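Long-range contacts in sugar ABC transporter substrate-binding protein, BlMnBP1 (Bifidobacterium animalis subsp. lactis ATCC 27673, PDB 6I5R), which binds mannobiose and probably other manno-oligosaccharides as the extracellular solute-binding component of an ABC transporter that supports growth on beta-mannan: residues S86-L91 with M102-D107; T39-N44 with S97-M102; I143-V148 with A318-Y323; N45-N50 with V77-N82; G17-I22 with E332-S337. All coordinates share one frame; numbering follows the deposited sequence.

Contact 1 (S86-L91 with M102-D107). With ZN (zinc ion), chain J.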
# COMPACT_ATOMS: atom_id res chain seq x y z
N SER A 86 7.91 13.13 -5.68
CA SER A 86 9.33 13.46 -5.72
C SER A 86 10.18 12.28 -6.20
O SER A 86 11.14 12.47 -6.96
CB SER A 86 9.81 13.97 -4.37
OG SER A 86 9.61 13.01 -3.38
N ALA A 87 9.83 11.05 -5.81
CA ALA A 87 10.51 9.88 -6.35
C ALA A 87 10.34 9.76 -7.87
O ALA A 87 11.28 9.39 -8.59
CB ALA A 87 10.01 8.61 -5.67
N LEU A 88 9.14 10.05 -8.39
CA LEU A 88 8.98 9.91 -9.82
C LEU A 88 9.78 10.98 -10.55
O LEU A 88 10.43 10.71 -11.58
CB LEU A 88 7.52 9.97 -10.21
CG LEU A 88 7.25 9.37 -11.57
CD1 LEU A 88 7.48 7.89 -11.64
CD2 LEU A 88 5.81 9.70 -11.91
N THR A 89 9.78 12.19 -10.02
CA THR A 89 10.62 13.24 -10.58
C THR A 89 12.08 12.83 -10.63
O THR A 89 12.74 12.97 -11.68
CB THR A 89 10.42 14.52 -9.77
OG1 THR A 89 9.07 14.96 -9.91
CG2 THR A 89 11.39 15.60 -10.26
N ARG A 90 12.62 12.31 -9.53
CA ARG A 90 14.03 11.91 -9.56
C ARG A 90 14.25 10.78 -10.55
O ARG A 90 15.27 10.76 -11.25
CB ARG A 90 14.51 11.49 -8.17
CG ARG A 90 14.47 12.63 -7.16
CD ARG A 90 15.70 13.53 -7.18
NE ARG A 90 16.88 12.82 -6.70
CZ ARG A 90 17.23 12.70 -5.42
NH1 ARG A 90 16.48 13.23 -4.47
NH2 ARG A 90 18.33 12.03 -5.09
N LEU A 91 13.32 9.83 -10.61
CA LEU A 91 13.44 8.76 -11.60
C LEU A 91 13.50 9.31 -13.02
O LEU A 91 14.30 8.86 -13.83
CB LEU A 91 12.27 7.78 -11.47
CG LEU A 91 12.49 6.37 -10.96
CD1 LEU A 91 11.20 5.56 -11.18
CD2 LEU A 91 13.68 5.71 -11.59
N MET A 102 12.12 3.68 -2.95
CA MET A 102 10.91 2.87 -2.99
C MET A 102 10.25 3.16 -4.33
O MET A 102 10.02 4.32 -4.69
CB MET A 102 9.99 3.19 -1.81
CG MET A 102 10.69 3.19 -0.47
SD MET A 102 11.82 1.81 -0.11
CE MET A 102 10.70 0.41 0.06
N ILE A 103 9.96 2.11 -5.08
CA ILE A 103 9.49 2.24 -6.45
C ILE A 103 8.16 2.98 -6.49
O ILE A 103 7.19 2.57 -5.83
CB ILE A 103 9.35 0.86 -7.12
CG1 ILE A 103 10.70 0.17 -7.16
CG2 ILE A 103 8.73 1.01 -8.48
CD1 ILE A 103 10.66 -1.28 -7.48
N PRO A 104 8.10 4.09 -7.22
CA PRO A 104 6.86 4.87 -7.35
C PRO A 104 5.97 4.28 -8.46
O PRO A 104 6.09 3.11 -8.78
CB PRO A 104 7.36 6.26 -7.72
CG PRO A 104 8.63 5.97 -8.48
CD PRO A 104 9.26 4.81 -7.81
N ALA A 105 5.08 5.11 -9.00
CA ALA A 105 4.09 4.59 -9.94
C ALA A 105 4.67 4.51 -11.34
O ALA A 105 4.55 5.49 -12.13
CB ALA A 105 2.82 5.44 -9.86
N VAL A 106 5.24 3.33 -11.65
CA VAL A 106 6.00 3.05 -12.87
C VAL A 106 5.42 1.83 -13.57
O VAL A 106 5.21 0.81 -12.93
CB VAL A 106 7.51 2.80 -12.57
CG1 VAL A 106 8.25 2.54 -13.82
CG2 VAL A 106 8.04 3.95 -11.78
N ASP A 107 5.23 1.93 -14.90
CA ASP A 107 4.85 0.80 -15.74
C ASP A 107 5.87 -0.32 -15.53
O ASP A 107 7.07 -0.15 -15.75
CB ASP A 107 4.76 1.22 -17.22
CG ASP A 107 4.12 0.15 -18.11
OD1 ASP A 107 4.32 -1.08 -18.04
OD2 ASP A 107 3.37 0.52 -19.02
ZN ZN J . 3.58 -1.15 -20.26
O HOH W 1 3.11 -0.83 -22.31
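Leu88 and Leu91, one helical turn apart with Ala87 on the same flank of helix 83-93, pack on Pro104 and Val106. The helix thereby rests on the loop leaving strand 100-102, an inner strand of the sheet, in an alpha/beta lobe of the solute-binding-protein fold. The side-chain contacts are apolar, and no hydrogen bond joins the two segments. Pro104 is their hub. Its CG lies 3.8 Å from Leu91 CD1 and 3.9 Å from Leu88 CD1, while Ala87 CB reaches the same ring at CB and CG, both at 4.1 Å. Val106 adds a second point with a single branch. CG1 stands opposite the backbone N (chi1 -179°), which leaves CG2 for the helix, 3.6 Å from Leu91 CD1 and 4.0 Å from Leu88 CD1. Leu88 also lays CD1 near the Ala105 carbonyl oxygen. Next to Leu91, Tyr114 and Phe115 extend the apolar cluster. Further along the loop, Asp107 turns its carboxylate to a zinc ion together with Ser109, Asp390 and Asn394. Both oxygens hold the metal, in bidentate fashion, with Asp107 OD2 at 2.1 Å and Asp107 OD1 at 2.3 Å from the zinc.

Contact 2 (T39-N44 with S97-M102)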
# COMPACT_ATOMS: atom_id res chain seq x y z
N THR A 39 29.30 4.96 -0.34
CA THR A 39 28.12 5.57 0.23
C THR A 39 26.97 5.44 -0.75
O THR A 39 27.13 5.69 -1.95
CB THR A 39 28.38 7.04 0.52
OG1 THR A 39 29.44 7.15 1.48
CG2 THR A 39 27.14 7.67 1.08
N ILE A 40 25.81 5.07 -0.23
CA ILE A 40 24.60 4.95 -1.02
C ILE A 40 23.54 5.85 -0.42
O ILE A 40 23.50 6.07 0.80
CB ILE A 40 24.13 3.49 -1.10
CG1 ILE A 40 23.88 2.92 0.29
CG2 ILE A 40 25.24 2.66 -1.82
CD1 ILE A 40 23.28 1.49 0.30
N THR A 41 22.68 6.38 -1.29
CA THR A 41 21.59 7.27 -0.94
C THR A 41 20.31 6.46 -1.07
O THR A 41 20.04 5.89 -2.14
CB THR A 41 21.57 8.52 -1.82
OG1 THR A 41 22.72 9.31 -1.50
CG2 THR A 41 20.33 9.36 -1.54
N PHE A 42 19.54 6.41 0.02
CA PHE A 42 18.34 5.60 0.15
C PHE A 42 17.16 6.56 0.30
O PHE A 42 17.06 7.25 1.30
CB PHE A 42 18.50 4.68 1.37
CG PHE A 42 17.23 4.00 1.83
CD1 PHE A 42 16.21 3.70 0.95
CD2 PHE A 42 17.08 3.62 3.17
CE1 PHE A 42 15.09 3.05 1.39
CE2 PHE A 42 15.94 2.98 3.61
CZ PHE A 42 14.94 2.70 2.72
N MET A 43 16.34 6.67 -0.75
CA MET A 43 15.17 7.54 -0.72
C MET A 43 13.96 6.74 -0.25
O MET A 43 13.68 5.66 -0.78
CB MET A 43 14.88 8.11 -2.11
CG MET A 43 15.94 9.02 -2.72
SD MET A 43 15.38 9.48 -4.39
CE MET A 43 13.79 10.17 -4.05
N ASN A 44 13.23 7.25 0.74
CA ASN A 44 11.99 6.57 1.11
C ASN A 44 10.96 7.57 1.62
O ASN A 44 11.22 8.78 1.73
CB ASN A 44 12.23 5.44 2.12
CG ASN A 44 12.63 5.94 3.48
OD1 ASN A 44 11.79 6.37 4.26
ND2 ASN A 44 13.91 5.88 3.77
N SER A 97 21.88 10.23 -8.78
CA SER A 97 21.74 10.95 -7.51
C SER A 97 21.05 10.16 -6.42
O SER A 97 20.82 10.71 -5.34
CB SER A 97 20.93 12.22 -7.74
OG SER A 97 19.61 11.89 -8.11
N TRP A 98 20.63 8.94 -6.69
CA TRP A 98 20.00 8.08 -5.71
C TRP A 98 20.52 6.69 -6.01
O TRP A 98 20.91 6.40 -7.14
CB TRP A 98 18.46 8.13 -5.79
CG TRP A 98 17.95 7.75 -7.13
CD1 TRP A 98 17.88 8.54 -8.24
CD2 TRP A 98 17.46 6.46 -7.52
NE1 TRP A 98 17.37 7.82 -9.30
CE2 TRP A 98 17.12 6.54 -8.89
CE3 TRP A 98 17.28 5.25 -6.86
CZ2 TRP A 98 16.61 5.47 -9.59
CZ3 TRP A 98 16.76 4.18 -7.56
CH2 TRP A 98 16.43 4.30 -8.91
N ASP A 99 20.53 5.84 -5.02
CA ASP A 99 20.99 4.47 -5.20
C ASP A 99 19.89 3.45 -4.96
O ASP A 99 19.80 2.48 -5.70
CB ASP A 99 22.15 4.21 -4.25
CG ASP A 99 23.36 5.09 -4.59
OD1 ASP A 99 24.03 4.81 -5.61
OD2 ASP A 99 23.60 6.07 -3.86
N ILE A 100 19.09 3.67 -3.93
CA ILE A 100 17.88 2.90 -3.66
C ILE A 100 16.74 3.88 -3.48
O ILE A 100 16.90 4.87 -2.76
CB ILE A 100 17.99 2.05 -2.38
CG1 ILE A 100 19.12 1.05 -2.44
CG2 ILE A 100 16.64 1.34 -2.09
CD1 ILE A 100 19.53 0.64 -1.05
N MET A 101 15.58 3.59 -4.07
CA MET A 101 14.34 4.28 -3.73
C MET A 101 13.22 3.25 -3.57
O MET A 101 13.34 2.10 -4.00
CB MET A 101 13.92 5.33 -4.77
CG MET A 101 13.50 4.77 -6.08
SD MET A 101 12.55 5.94 -7.10
CE MET A 101 13.82 7.23 -7.33
N MET A 102 12.12 3.68 -2.95
CA MET A 102 10.91 2.87 -2.99
C MET A 102 10.25 3.16 -4.33
O MET A 102 10.02 4.32 -4.69
CB MET A 102 9.99 3.19 -1.81
CG MET A 102 10.69 3.19 -0.47
SD MET A 102 11.82 1.81 -0.11
CE MET A 102 10.70 0.41 0.06
O HOH W 2 25.33 7.75 -4.13
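The carbonyl oxygen of Thr41 takes two backbone N-H groups at once, from Asp99 at 2.9 Å and from Ile100 at 3.0 Å; the Asp99 donor lies in the carbonyl plane, the Ile100 donor 15° out of it. Asp99 OD2 accepts Thr41 N at 2.7 Å through its anti lone pair, a side-chain oxygen taking the role of a backbone acceptor just before strand 100-102 begins. Met43 N then bonds to Ile100 O, and a weak bond from Met102 N to Met43 O follows. Side chains divide between the two faces. On one, Ile100 CG2 touches Phe42 CD1, and Met102 SD comes to the ring edge of Phe42, 3.8 Å from CE1, in a Met-aromatic contact. On the other, Met43 SD meets Trp98 CB at 3.6 Å. Strands 39-44 and 100-102 run 5° apart, the parallel pairing of neighbouring strands expected in an alpha/beta lobe of a solute-binding protein.

Contact 3 (I143-V148 with A318-Y323). With BMA (beta-D-mannopyranose), chain B.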
# COMPACT_ATOMS: atom_id res chain seq x y z
N ILE A 143 11.69 -5.49 -4.33
CA ILE A 143 11.42 -6.33 -3.18
C ILE A 143 10.59 -5.52 -2.19
O ILE A 143 10.95 -4.40 -1.84
CB ILE A 143 12.72 -6.82 -2.51
CG1 ILE A 143 13.61 -7.53 -3.54
CG2 ILE A 143 12.42 -7.71 -1.31
CD1 ILE A 143 14.85 -8.21 -2.95
N ALA A 144 9.50 -6.11 -1.71
CA ALA A 144 8.60 -5.36 -0.83
C ALA A 144 9.26 -5.07 0.50
O ALA A 144 10.05 -5.86 1.01
CB ALA A 144 7.31 -6.15 -0.62
N ASN A 145 8.94 -3.90 1.07
CA ASN A 145 9.48 -3.53 2.37
C ASN A 145 8.84 -4.37 3.48
O ASN A 145 9.51 -4.74 4.46
CB ASN A 145 9.29 -2.02 2.63
CG ASN A 145 7.82 -1.56 2.52
OD1 ASN A 145 6.93 -2.34 2.21
ND2 ASN A 145 7.58 -0.27 2.78
N ASN A 146 7.55 -4.66 3.34
CA ASN A 146 6.85 -5.65 4.14
C ASN A 146 5.48 -5.89 3.52
O ASN A 146 4.98 -5.07 2.74
CB ASN A 146 6.72 -5.24 5.62
CG ASN A 146 6.05 -3.89 5.82
OD1 ASN A 146 5.82 -3.14 4.90
ND2 ASN A 146 5.78 -3.56 7.08
N GLY A 147 4.91 -7.04 3.85
CA GLY A 147 3.60 -7.41 3.35
C GLY A 147 2.54 -6.77 4.23
O GLY A 147 2.61 -6.85 5.46
N VAL A 148 1.59 -6.09 3.60
CA VAL A 148 0.55 -5.40 4.33
C VAL A 148 -0.78 -5.88 3.79
O VAL A 148 -0.88 -6.40 2.68
CB VAL A 148 0.66 -3.87 4.19
CG1 VAL A 148 1.89 -3.35 4.92
CG2 VAL A 148 0.70 -3.48 2.69
N ALA A 318 -0.14 -7.63 0.15
CA ALA A 318 0.61 -7.04 -0.93
C ALA A 318 1.77 -6.26 -0.33
O ALA A 318 1.82 -6.02 0.88
CB ALA A 318 -0.28 -6.17 -1.83
N GLY A 319 2.74 -5.94 -1.18
CA GLY A 319 3.79 -5.06 -0.76
C GLY A 319 3.24 -3.66 -0.54
O GLY A 319 2.37 -3.19 -1.27
N ASP A 320 3.75 -3.00 0.48
CA ASP A 320 3.47 -1.58 0.68
C ASP A 320 4.26 -0.72 -0.30
O ASP A 320 3.69 -0.04 -1.16
CB ASP A 320 3.76 -1.19 2.12
CG ASP A 320 3.72 0.30 2.33
OD1 ASP A 320 2.64 0.92 2.16
OD2 ASP A 320 4.74 0.86 2.68
N TYR A 321 5.59 -0.81 -0.23
CA TYR A 321 6.52 -0.11 -1.09
C TYR A 321 7.73 -1.01 -1.29
O TYR A 321 8.20 -1.62 -0.33
CB TYR A 321 6.97 1.21 -0.47
CG TYR A 321 6.33 2.46 -1.04
CD1 TYR A 321 6.49 2.81 -2.37
CD2 TYR A 321 5.59 3.30 -0.23
CE1 TYR A 321 5.95 3.96 -2.88
CE2 TYR A 321 5.02 4.45 -0.74
CZ TYR A 321 5.22 4.79 -2.06
OH TYR A 321 4.66 5.95 -2.57
N SER A 322 8.22 -1.11 -2.52
CA SER A 322 9.31 -2.02 -2.82
C SER A 322 10.61 -1.27 -3.04
O SER A 322 10.62 -0.20 -3.65
CB SER A 322 8.99 -2.86 -4.05
OG SER A 322 7.95 -3.78 -3.75
N TYR A 323 11.71 -1.86 -2.58
CA TYR A 323 13.03 -1.32 -2.85
C TYR A 323 13.45 -1.57 -4.29
O TYR A 323 13.40 -2.71 -4.77
CB TYR A 323 14.07 -1.96 -1.97
CG TYR A 323 13.80 -1.99 -0.50
CD1 TYR A 323 14.04 -0.88 0.29
CD2 TYR A 323 13.32 -3.13 0.11
CE1 TYR A 323 13.82 -0.90 1.62
CE2 TYR A 323 13.11 -3.18 1.45
CZ TYR A 323 13.34 -2.06 2.21
OH TYR A 323 13.13 -2.11 3.53
C1 BMA B . 2.65 6.81 4.03
C2 BMA B . 2.39 6.97 2.50
C3 BMA B . 1.67 5.75 2.02
C4 BMA B . 2.35 4.47 2.50
C5 BMA B . 2.50 4.47 4.03
C6 BMA B . 3.24 3.25 4.52
O2 BMA B . 3.61 6.97 1.77
O3 BMA B . 1.56 5.70 0.59
O4 BMA B . 1.53 3.39 2.14
O5 BMA B . 3.28 5.63 4.38
O6 BMA B . 4.59 3.24 4.03
O HOH W 3 12.10 -4.39 4.61
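Asn145 reaches across to 320-323 with every part of its side chain. Its CB sits 3.9 Å from the hydroxyl oxygen of Tyr323, whose ring packs obliquely against Asn145 CA. With chi1 at 56°, CG is tucked between the backbone N and the carbonyl carbon, which folds the amide back over the backbone at Asp320-Tyr321. OD1 then accepts two backbone N-H groups from opposite faces of its plane: Asn146 N at 2.7 Å, and Tyr321 N at 3.2 Å, the latter above the carbonyl plane. At the tip, ND2 gives a nearly straight bond (178°) to Asp320 OD2, 3.1 Å away; the amide and carboxylate planes are 7° apart, and the anti lone pair is used.

The segments are antiparallel parts of strands 139-155 and 314-325, paired at both ends of an irregular middle, consistent with the strands connecting the two lobes of a solute-binding protein. At one end Ile143 and Tyr323 exchange backbone bonds; at the other, Val148 N meets Ala318 O at 2.7 Å and Ala318 N returns a bond to Val148 O.

The bond from Asn145 makes it a second-shell residue of the sugar site and would help hold the carboxylate's rotation. Asp320 OD1 accepts O4 of the chain B mannose and Asp320 OD2 accepts its O6, each at 2.7 Å. O2 of that sugar lies at the Tyr321 ring edge.

Contact 4 (N45-N50 with V77-N82). With BMA (beta-D-mannopyranose), chain C; BMA (beta-D-mannopyranose), chain B.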
# COMPACT_ATOMS: atom_id res chain seq x y z
N ASN A 45 9.77 7.06 1.94
CA ASN A 45 8.62 7.90 2.26
C ASN A 45 8.44 8.12 3.76
O ASN A 45 7.54 8.86 4.16
CB ASN A 45 7.35 7.27 1.73
CG ASN A 45 7.11 5.89 2.31
OD1 ASN A 45 7.99 5.04 2.30
ND2 ASN A 45 5.93 5.68 2.85
N ARG A 46 9.23 7.46 4.59
CA ARG A 46 8.99 7.45 6.03
C ARG A 46 9.71 8.63 6.68
O ARG A 46 10.71 8.50 7.38
CB ARG A 46 9.43 6.11 6.62
CG ARG A 46 8.60 4.94 6.09
CD ARG A 46 7.10 5.07 6.45
NE ARG A 46 6.91 5.26 7.87
CZ ARG A 46 6.77 4.25 8.73
NH1 ARG A 46 6.79 2.99 8.31
NH2 ARG A 46 6.63 4.52 10.01
N THR A 47 9.17 9.82 6.41
CA THR A 47 9.69 11.03 7.03
C THR A 47 9.68 10.90 8.55
O THR A 47 10.57 11.41 9.24
CB THR A 47 8.85 12.23 6.60
OG1 THR A 47 7.47 11.98 6.91
CG2 THR A 47 8.97 12.47 5.14
N ASP A 48 8.66 10.25 9.09
CA ASP A 48 8.58 10.06 10.53
C ASP A 48 9.79 9.31 11.08
O ASP A 48 10.34 9.69 12.12
CB ASP A 48 7.27 9.35 10.88
CG ASP A 48 7.12 7.97 10.22
OD1 ASP A 48 7.76 7.72 9.18
OD2 ASP A 48 6.30 7.17 10.75
N MET A 49 10.23 8.26 10.40
CA MET A 49 11.41 7.51 10.85
C MET A 49 12.72 8.24 10.64
O MET A 49 13.78 7.76 11.09
CB MET A 49 11.46 6.17 10.12
CG MET A 49 10.31 5.27 10.42
SD MET A 49 10.34 3.72 9.52
CE MET A 49 11.90 3.05 10.05
N ASN A 50 12.72 9.35 9.93
CA ASN A 50 13.93 10.14 9.75
C ASN A 50 14.11 11.16 10.85
O ASN A 50 14.94 12.06 10.70
CB ASN A 50 13.94 10.84 8.38
CG ASN A 50 15.33 10.94 7.78
OD1 ASN A 50 16.25 10.25 8.20
ND2 ASN A 50 15.49 11.81 6.80
N VAL A 77 20.08 8.58 4.27
CA VAL A 77 18.63 8.48 4.09
C VAL A 77 18.09 9.84 3.66
O VAL A 77 18.40 10.86 4.28
CB VAL A 77 17.93 8.02 5.38
CG1 VAL A 77 16.44 7.82 5.12
CG2 VAL A 77 18.53 6.76 5.87
N GLN A 78 17.24 9.83 2.64
CA GLN A 78 16.49 11.01 2.22
C GLN A 78 15.00 10.70 2.22
O GLN A 78 14.56 9.73 1.59
CB GLN A 78 16.91 11.45 0.82
CG GLN A 78 18.36 11.80 0.66
CD GLN A 78 18.65 12.36 -0.72
OE1 GLN A 78 17.83 12.26 -1.63
NE2 GLN A 78 19.81 12.99 -0.88
N THR A 79 14.22 11.52 2.91
CA THR A 79 12.78 11.33 2.99
C THR A 79 12.07 12.59 2.55
O THR A 79 12.54 13.70 2.82
CB THR A 79 12.37 10.95 4.41
OG1 THR A 79 12.81 11.96 5.32
CG2 THR A 79 12.97 9.63 4.78
N ASP A 80 10.95 12.41 1.85
CA ASP A 80 10.13 13.48 1.32
C ASP A 80 8.68 13.30 1.74
O ASP A 80 8.15 12.18 1.67
CB ASP A 80 10.21 13.49 -0.20
CG ASP A 80 11.36 14.31 -0.72
OD1 ASP A 80 11.48 15.46 -0.27
OD2 ASP A 80 12.14 13.82 -1.60
N SER A 81 8.00 14.38 2.13
CA SER A 81 6.60 14.23 2.51
C SER A 81 5.75 13.90 1.30
O SER A 81 4.83 13.07 1.38
CB SER A 81 6.07 15.48 3.19
OG SER A 81 6.16 16.56 2.28
N ASN A 82 6.04 14.54 0.17
CA ASN A 82 5.32 14.26 -1.07
C ASN A 82 6.04 13.15 -1.84
O ASN A 82 6.52 13.33 -2.95
CB ASN A 82 5.20 15.54 -1.90
CG ASN A 82 4.25 15.39 -3.06
OD1 ASN A 82 3.55 14.38 -3.18
ND2 ASN A 82 4.22 16.39 -3.95
C1 BMA C . 4.74 9.84 7.71
C2 BMA C . 4.37 8.35 7.95
C3 BMA C . 4.21 7.65 6.60
C4 BMA C . 3.39 8.48 5.65
C5 BMA C . 3.90 9.92 5.58
C6 BMA C . 3.11 10.76 4.61
O1 BMA C . 4.70 10.39 8.98
O2 BMA C . 3.06 8.32 8.59
O3 BMA C . 3.65 6.39 6.74
O4 BMA C . 3.45 7.92 4.34
O5 BMA C . 3.84 10.48 6.88
O6 BMA C . 3.92 11.91 4.34
C1 BMA B . 2.65 6.81 4.03
C2 BMA B . 2.39 6.97 2.50
C3 BMA B . 1.67 5.75 2.02
C4 BMA B . 2.35 4.47 2.50
C5 BMA B . 2.50 4.47 4.03
C6 BMA B . 3.24 3.25 4.52
O2 BMA B . 3.61 6.97 1.77
O3 BMA B . 1.56 5.70 0.59
O4 BMA B . 1.53 3.39 2.14
O5 BMA B . 3.28 5.63 4.38
O6 BMA B . 4.59 3.24 4.03
O HOH W 4 6.08 10.72 2.62
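Segment 45-50 turns back beside the end of strand 73-79, with the CA atoms of Thr47 and Thr79 nearest, 5.1 Å apart. Arg46 is the centre of an inverse gamma turn, and a short 3-10 segment follows. No backbone bond joins the segments; a water bridges them, 2.8 Å from Asn45 O and 2.7 Å from Asp80 O, and also meets O6 of the chain C mannose. Asn50 ND2 bonds to Thr79 OG1 at 3.1 Å, with that oxygen 29° out of the amide plane, and Thr47 CG2 rests on the Asp80 backbone.

The loop also lines the mannobiose pocket, where Asn45 ND2 bridges O2 and O6 of the chain B mannose, at 2.9 and 3.0 Å. Arg46 grips Asp48 side-on, NE to OD1 and NH2 to OD2 (2.8 Å), and Met49 SD lies over the guanidinium face. An alanine in place of Asp48 would remove both acceptors, and the Arg46 guanidinium would probably turn more freely beside the chain C mannose, although its salt bridge to Glu354 would presumably persist. The loop links strand 38-44 to helix 59-69, whose Trp59 and Tyr62 pack on Met49, while Gln289 of helix 286-291 touches Arg46 and Asp48.

Contact 5 (G17-I22 with E332-S337)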
# COMPACT_ATOMS: atom_id res chain seq x y z
N GLY A 17 20.55 -4.63 -16.61
CA GLY A 17 20.78 -3.48 -15.76
C GLY A 17 21.78 -3.77 -14.64
O GLY A 17 22.39 -2.85 -14.10
N ASN A 18 21.95 -5.05 -14.32
CA ASN A 18 22.82 -5.46 -13.21
C ASN A 18 24.26 -5.45 -13.68
O ASN A 18 24.64 -6.24 -14.57
CB ASN A 18 22.40 -6.84 -12.70
CG ASN A 18 23.16 -7.25 -11.42
OD1 ASN A 18 24.20 -6.67 -11.06
ND2 ASN A 18 22.66 -8.29 -10.76
N LYS A 19 25.07 -4.53 -13.14
CA LYS A 19 26.48 -4.45 -13.50
C LYS A 19 27.36 -5.33 -12.65
O LYS A 19 28.53 -5.52 -13.00
CB LYS A 19 27.02 -3.01 -13.37
CG LYS A 19 26.31 -1.98 -14.19
CD LYS A 19 26.85 -0.57 -13.93
CE LYS A 19 26.07 0.39 -14.82
NZ LYS A 19 26.14 1.83 -14.43
N THR A 20 26.83 -5.88 -11.55
CA THR A 20 27.67 -6.51 -10.53
C THR A 20 28.04 -7.95 -10.85
O THR A 20 29.01 -8.45 -10.29
CB THR A 20 26.97 -6.52 -9.16
OG1 THR A 20 25.87 -7.45 -9.16
CG2 THR A 20 26.49 -5.13 -8.83
N GLY A 21 27.28 -8.65 -11.68
CA GLY A 21 27.51 -10.08 -11.86
C GLY A 21 26.96 -10.96 -10.76
O GLY A 21 27.18 -12.18 -10.79
N ILE A 22 26.22 -10.38 -9.82
CA ILE A 22 25.74 -11.08 -8.62
C ILE A 22 24.22 -10.91 -8.54
O ILE A 22 23.71 -9.78 -8.58
CB ILE A 22 26.40 -10.52 -7.35
CG1 ILE A 22 27.92 -10.42 -7.52
CG2 ILE A 22 26.07 -11.38 -6.14
CD1 ILE A 22 28.57 -9.53 -6.45
N GLU A 332 29.90 -0.99 -7.92
CA GLU A 332 30.13 -1.02 -6.48
C GLU A 332 28.87 -0.61 -5.73
O GLU A 332 28.44 -1.29 -4.80
CB GLU A 332 31.31 -0.12 -6.11
CG GLU A 332 31.76 -0.18 -4.65
CD GLU A 332 33.06 0.60 -4.38
OE1 GLU A 332 33.27 1.70 -5.00
OE2 GLU A 332 33.91 0.12 -3.55
N LYS A 333 28.24 0.50 -6.16
CA LYS A 333 27.05 0.99 -5.47
C LYS A 333 25.84 0.10 -5.72
O LYS A 333 24.99 -0.04 -4.84
CB LYS A 333 26.74 2.43 -5.87
CG LYS A 333 27.85 3.38 -5.43
CD LYS A 333 27.48 4.85 -5.66
CE LYS A 333 28.62 5.77 -5.22
NZ LYS A 333 28.13 7.15 -5.09
N GLN A 334 25.74 -0.48 -6.91
CA GLN A 334 24.70 -1.48 -7.14
C GLN A 334 24.82 -2.63 -6.15
O GLN A 334 23.81 -3.08 -5.58
CB GLN A 334 24.77 -2.00 -8.57
CG GLN A 334 24.34 -1.01 -9.63
CD GLN A 334 24.19 -1.65 -10.97
OE1 GLN A 334 24.29 -2.85 -11.08
NE2 GLN A 334 23.92 -0.86 -12.00
N GLU A 335 26.03 -3.13 -5.93
CA GLU A 335 26.19 -4.26 -5.02
C GLU A 335 26.00 -3.83 -3.58
O GLU A 335 25.31 -4.51 -2.81
CB GLU A 335 27.58 -4.88 -5.23
CG GLU A 335 27.73 -6.21 -4.51
CD GLU A 335 29.14 -6.76 -4.57
OE1 GLU A 335 29.89 -6.38 -5.51
OE2 GLU A 335 29.46 -7.59 -3.70
N ALA A 336 26.54 -2.67 -3.20
CA ALA A 336 26.31 -2.16 -1.86
C ALA A 336 24.81 -2.01 -1.60
O ALA A 336 24.32 -2.36 -0.53
CB ALA A 336 27.01 -0.82 -1.66
N SER A 337 24.08 -1.52 -2.60
CA SER A 337 22.65 -1.29 -2.42
C SER A 337 21.90 -2.60 -2.29
O SER A 337 20.94 -2.70 -1.52
CB SER A 337 22.11 -0.48 -3.60
OG SER A 337 22.63 0.84 -3.63
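Gln334 lays its amide across the extended side chain of Lys19 at about a right angle, with NE2 3.4 Å from Lys19 CG. Beyond CG the Gln334 chain is extended, which carries the amide out from the helix to the backbone of 17-19. There OE1 accepts Lys19 N at 2.8 Å in a nearly straight bond (169°), and NE2 donates to Gly17 O at 3.3 Å, a longer bond. A leucine in place of Gln334 would probably leave Lys19 N and Gly17 O without these mates and residues 17-19 less firmly held against the helix. Van der Waals contacts follow along the chain: Thr20 CG2 meets Gln334 CB at 3.6 Å, and Ile22 CD1 abuts the carboxylate carbon Glu335 CD at 3.4 Å. The loop is also braced from within. Asn18 OD1 accepts both Thr20 N and Thr20 OG1, the hydroxyl at 2.6 Å and in the carbonyl plane, while Asn18 ND2 reaches Ile22 O and Ile22 N donates to Thr20 OG1. Lys19 NZ finds its partner in Ile329 O, just ahead of the helix. An Asx turn at Asn18 overlapping an ST turn at Thr20 thus shapes the N-terminal segment, which the Gln334 amide bonds to helix 331-346.

Overall arrangement
Contacts 1, 2 and 4 belong to one lobe, their centres 12 to 14 Å apart; strand 38-44 lies between strands 73-79 and 100-102, and helix 83-93 of contact 1 touches contact 2, with Leu91 CD2 3.6 Å from Trp98 CZ2. Met102 is common to contacts 1 and 2 and carries them to contact 3, its SD 3.5 Å from Tyr323 CD1, while Ile103 N reaches Ser322 O at 2.8 Å. The Met102 side chain is about 8 Å from a bound mannose. Contacts 3 and 4, with centres 16 Å apart, both bond the chain B mannose. Contact 5 is peripheral, 25 Å from contact 4 between centres, but touches contact 2 through Lys333 and Ser337 beside Asp99.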